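Local coordinates for cell division cycle protein 123 (Schizosaccharomyces pombe, PDB 4ZGP) that acts as an ATP-dependent chaperone that binds the gamma subunit of translation initiation factor eIF2 and allows it to assemble with the alpha and beta subunits, at residues F197-Q208 with F262-W273. Residues are numbered along the deposited sequence; the frame is centred on the assembly and turned at random. Where two conformers were deposited one is given.
Sequences FVKSKRLIAFCQ and FYPRTDGLLFSW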
# COMPACT_ATOMS: atom_id res chain seq x y z
N PHE A 197 3.44 12.70 3.26
CA PHE A 197 2.38 13.40 2.58
C PHE A 197 2.97 14.46 1.68
O PHE A 197 3.83 15.24 2.09
CB PHE A 197 1.43 14.02 3.62
CG PHE A 197 0.78 13.00 4.52
CD1 PHE A 197 1.41 12.59 5.68
CD2 PHE A 197 -0.46 12.48 4.21
CE1 PHE A 197 0.79 11.65 6.52
CE2 PHE A 197 -1.07 11.55 5.04
CZ PHE A 197 -0.45 11.14 6.19
N VAL A 198 2.52 14.46 0.43
CA VAL A 198 3.11 15.27 -0.60
C VAL A 198 2.04 16.14 -1.23
O VAL A 198 1.00 15.65 -1.64
CB VAL A 198 3.75 14.39 -1.71
CG1 VAL A 198 4.30 15.27 -2.82
CG2 VAL A 198 4.85 13.50 -1.14
N LYS A 199 2.30 17.44 -1.31
CA LYS A 199 1.35 18.36 -1.92
C LYS A 199 2.12 19.33 -2.80
O LYS A 199 3.14 19.88 -2.38
CB LYS A 199 0.55 19.11 -0.86
CG LYS A 199 -0.48 20.07 -1.44
CD LYS A 199 -0.96 21.06 -0.39
CE LYS A 199 -1.89 20.39 0.57
NZ LYS A 199 -2.58 21.37 1.49
N SER A 200 1.64 19.51 -4.03
CA SER A 200 2.36 20.25 -5.06
C SER A 200 3.82 19.82 -5.14
O SER A 200 4.72 20.65 -5.18
CB SER A 200 2.23 21.77 -4.81
OG SER A 200 0.87 22.08 -4.57
N LYS A 201 4.03 18.50 -5.14
CA LYS A 201 5.35 17.89 -5.26
C LYS A 201 6.30 18.23 -4.12
O LYS A 201 7.51 18.01 -4.22
CB LYS A 201 5.99 18.29 -6.59
CG LYS A 201 5.28 17.72 -7.81
CD LYS A 201 5.11 16.21 -7.68
CE LYS A 201 4.86 15.54 -9.03
NZ LYS A 201 4.57 14.09 -8.87
N ARG A 202 5.76 18.73 -3.01
CA ARG A 202 6.62 18.99 -1.87
C ARG A 202 6.19 18.14 -0.66
O ARG A 202 5.02 17.85 -0.47
CB ARG A 202 6.60 20.48 -1.54
CG ARG A 202 7.23 21.33 -2.65
CD ARG A 202 6.97 22.82 -2.48
NE ARG A 202 7.37 23.30 -1.15
CZ ARG A 202 8.62 23.60 -0.81
NH1 ARG A 202 9.60 23.48 -1.70
NH2 ARG A 202 8.88 24.01 0.42
N LEU A 203 7.16 17.74 0.15
CA LEU A 203 6.89 16.99 1.36
C LEU A 203 6.41 17.94 2.47
O LEU A 203 7.22 18.69 3.01
CB LEU A 203 8.14 16.26 1.81
CG LEU A 203 8.03 15.42 3.08
CD1 LEU A 203 7.24 14.16 2.80
CD2 LEU A 203 9.44 15.06 3.58
N ILE A 204 5.13 17.88 2.79
CA ILE A 204 4.56 18.81 3.76
C ILE A 204 4.51 18.21 5.17
O ILE A 204 4.45 18.94 6.16
CB ILE A 204 3.17 19.25 3.35
CG1 ILE A 204 2.22 18.05 3.20
CG2 ILE A 204 3.23 20.06 2.05
CD1 ILE A 204 0.76 18.41 3.09
N ALA A 205 4.55 16.88 5.25
CA ALA A 205 4.38 16.19 6.53
C ALA A 205 4.74 14.72 6.42
O ALA A 205 4.56 14.13 5.36
CB ALA A 205 2.95 16.31 7.02
N PHE A 206 5.20 14.14 7.52
CA PHE A 206 5.25 12.68 7.62
C PHE A 206 5.16 12.25 9.07
O PHE A 206 5.46 13.04 9.98
CB PHE A 206 6.52 12.09 6.95
CG PHE A 206 7.82 12.33 7.68
CD1 PHE A 206 8.29 11.44 8.65
CD2 PHE A 206 8.64 13.39 7.33
CE1 PHE A 206 9.50 11.63 9.29
CE2 PHE A 206 9.88 13.59 7.97
CZ PHE A 206 10.30 12.71 8.94
N CYS A 207 4.71 11.02 9.27
CA CYS A 207 4.55 10.51 10.62
C CYS A 207 4.93 9.07 10.68
O CYS A 207 4.95 8.37 9.67
CB CYS A 207 3.10 10.70 11.12
SG CYS A 207 1.79 9.88 10.20
N GLN A 208 5.28 8.65 11.88
CA GLN A 208 5.41 7.24 12.20
C GLN A 208 4.17 6.47 11.79
O GLN A 208 3.03 6.92 11.98
CB GLN A 208 5.68 7.06 13.70
CG GLN A 208 5.98 5.62 14.10
CD GLN A 208 6.40 5.50 15.55
OE1 GLN A 208 6.56 6.51 16.24
NE2 GLN A 208 6.58 4.27 16.02
N PHE A 262 -3.97 11.30 -2.34
CA PHE A 262 -4.05 12.40 -1.37
C PHE A 262 -5.53 12.68 -1.16
O PHE A 262 -6.11 13.55 -1.81
CB PHE A 262 -3.31 13.63 -1.89
CG PHE A 262 -3.07 14.71 -0.86
CD1 PHE A 262 -1.96 14.67 -0.03
CD2 PHE A 262 -3.95 15.78 -0.76
CE1 PHE A 262 -1.72 15.66 0.91
CE2 PHE A 262 -3.72 16.79 0.18
CZ PHE A 262 -2.61 16.73 1.02
N TYR A 263 -6.14 11.90 -0.27
CA TYR A 263 -7.59 11.89 -0.11
C TYR A 263 -7.93 11.18 1.19
O TYR A 263 -7.24 10.23 1.57
CB TYR A 263 -8.24 11.21 -1.31
CG TYR A 263 -9.74 11.35 -1.35
CD1 TYR A 263 -10.32 12.56 -1.71
CD2 TYR A 263 -10.56 10.30 -1.01
CE1 TYR A 263 -11.70 12.72 -1.74
CE2 TYR A 263 -11.95 10.44 -1.03
CZ TYR A 263 -12.50 11.66 -1.39
OH TYR A 263 -13.87 11.81 -1.43
N PRO A 264 -8.98 11.64 1.91
CA PRO A 264 -9.21 11.14 3.27
C PRO A 264 -9.41 9.63 3.41
O PRO A 264 -9.30 9.16 4.54
CB PRO A 264 -10.48 11.89 3.70
CG PRO A 264 -10.36 13.19 2.99
CD PRO A 264 -9.82 12.82 1.62
N ARG A 265 -9.67 8.89 2.35
CA ARG A 265 -9.73 7.44 2.48
C ARG A 265 -8.33 6.85 2.76
O ARG A 265 -8.19 5.71 3.22
CB ARG A 265 -10.34 6.80 1.24
CG ARG A 265 -10.82 5.38 1.47
CD ARG A 265 -11.79 4.95 0.39
NE ARG A 265 -13.03 5.72 0.41
CZ ARG A 265 -14.10 5.41 1.15
NH1 ARG A 265 -15.18 6.18 1.08
NH2 ARG A 265 -14.09 4.35 1.95
N THR A 266 -7.30 7.61 2.45
CA THR A 266 -5.95 7.25 2.87
C THR A 266 -5.79 7.68 4.33
O THR A 266 -5.85 8.88 4.62
CB THR A 266 -4.91 7.93 1.97
OG1 THR A 266 -5.14 7.55 0.60
CG2 THR A 266 -3.47 7.56 2.40
N ASP A 267 -5.63 6.73 5.25
CA ASP A 267 -5.51 7.08 6.68
C ASP A 267 -4.45 8.15 6.95
O ASP A 267 -3.29 7.99 6.57
CB ASP A 267 -5.20 5.83 7.51
CG ASP A 267 -5.51 6.01 9.00
OD1 ASP A 267 -5.58 7.17 9.46
OD2 ASP A 267 -5.71 4.99 9.70
N GLY A 268 -4.84 9.25 7.61
CA GLY A 268 -3.90 10.32 7.88
C GLY A 268 -3.05 10.03 9.10
O GLY A 268 -2.05 10.71 9.37
N LEU A 269 -3.46 9.01 9.85
CA LEU A 269 -2.71 8.53 11.01
C LEU A 269 -2.56 9.61 12.09
O LEU A 269 -3.54 9.91 12.76
CB LEU A 269 -1.34 7.97 10.57
CG LEU A 269 -1.46 6.75 9.64
CD1 LEU A 269 -0.06 6.31 9.18
CD2 LEU A 269 -2.16 5.58 10.33
N LEU A 270 -1.37 10.17 12.26
CA LEU A 270 -1.19 11.20 13.29
C LEU A 270 -1.59 12.59 12.81
O LEU A 270 -1.55 13.56 13.58
CB LEU A 270 0.26 11.23 13.79
CG LEU A 270 0.67 9.91 14.44
CD1 LEU A 270 2.09 10.02 14.97
CD2 LEU A 270 -0.32 9.57 15.56
N PHE A 271 -1.95 12.69 11.53
CA PHE A 271 -2.49 13.94 10.97
C PHE A 271 -3.97 13.82 10.66
O PHE A 271 -4.45 12.75 10.28
CB PHE A 271 -1.75 14.34 9.68
CG PHE A 271 -0.32 14.66 9.90
CD1 PHE A 271 0.07 15.92 10.34
CD2 PHE A 271 0.66 13.71 9.68
CE1 PHE A 271 1.40 16.22 10.56
CE2 PHE A 271 1.99 14.01 9.90
CZ PHE A 271 2.37 15.26 10.35
N SER A 272 -4.71 14.91 10.81
CA SER A 272 -6.07 14.93 10.28
C SER A 272 -6.06 15.50 8.87
O SER A 272 -5.18 16.28 8.51
CB SER A 272 -6.99 15.78 11.15
OG SER A 272 -6.64 17.14 10.99
N TRP A 273 -7.06 15.13 8.09
CA TRP A 273 -7.13 15.61 6.72
C TRP A 273 -7.54 17.08 6.68
O TRP A 273 -7.27 17.76 5.70
CB TRP A 273 -8.09 14.72 5.91
CG TRP A 273 -7.33 13.54 5.43
CD1 TRP A 273 -7.35 12.28 5.96
CD2 TRP A 273 -6.34 13.52 4.38
NE1 TRP A 273 -6.45 11.47 5.29
CE2 TRP A 273 -5.83 12.21 4.32
CE3 TRP A 273 -5.86 14.47 3.49
CZ2 TRP A 273 -4.85 11.83 3.39
CZ3 TRP A 273 -4.90 14.09 2.57
CH2 TRP A 273 -4.41 12.78 2.52
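Phe271 lays one ring face against the methyl of Ala205, whose CB sits 3.9 Å from the ring centroid and 25° off its normal, a CH-pi contact. This joins a beta hairpin of the ATP-grasp fold, strands 193-199 and 202-208 turned by a type I' turn, to the loop that links strand 253-261 to helix 273-278. Phe197, Phe271 and Trp273 form an aromatic cluster there: Phe197 meets the Phe271 ring obliquely and turns its edge toward the face of the six-membered ring of Trp273 in an offset edge-to-face pair, centroids 6.0 Å apart. Phe197 CG lies anti to the carbonyl carbon (chi1 -60°), a setting in which its CZ lies 3.6 Å from Gly268 O. The indole is held in turn by Trp273 NE1 donating to Thr266 O at 2.7 Å, a bent bond (N-H...O 141°) from the first residue of the helix back to the loop. Phe262 packs against the hairpin's turn end, CZ 3.8 Å from Lys199 CE, while the ammonium of Lys199 goes on to Met279 O. Beside the loop, Arg195 and Arg209, both ATP-binding residues, approach Asp267 and Leu269 respectively. No hydrogen bond crosses the interface; at its far end Cys207 SG rests 3.7 Å from Leu269 CB.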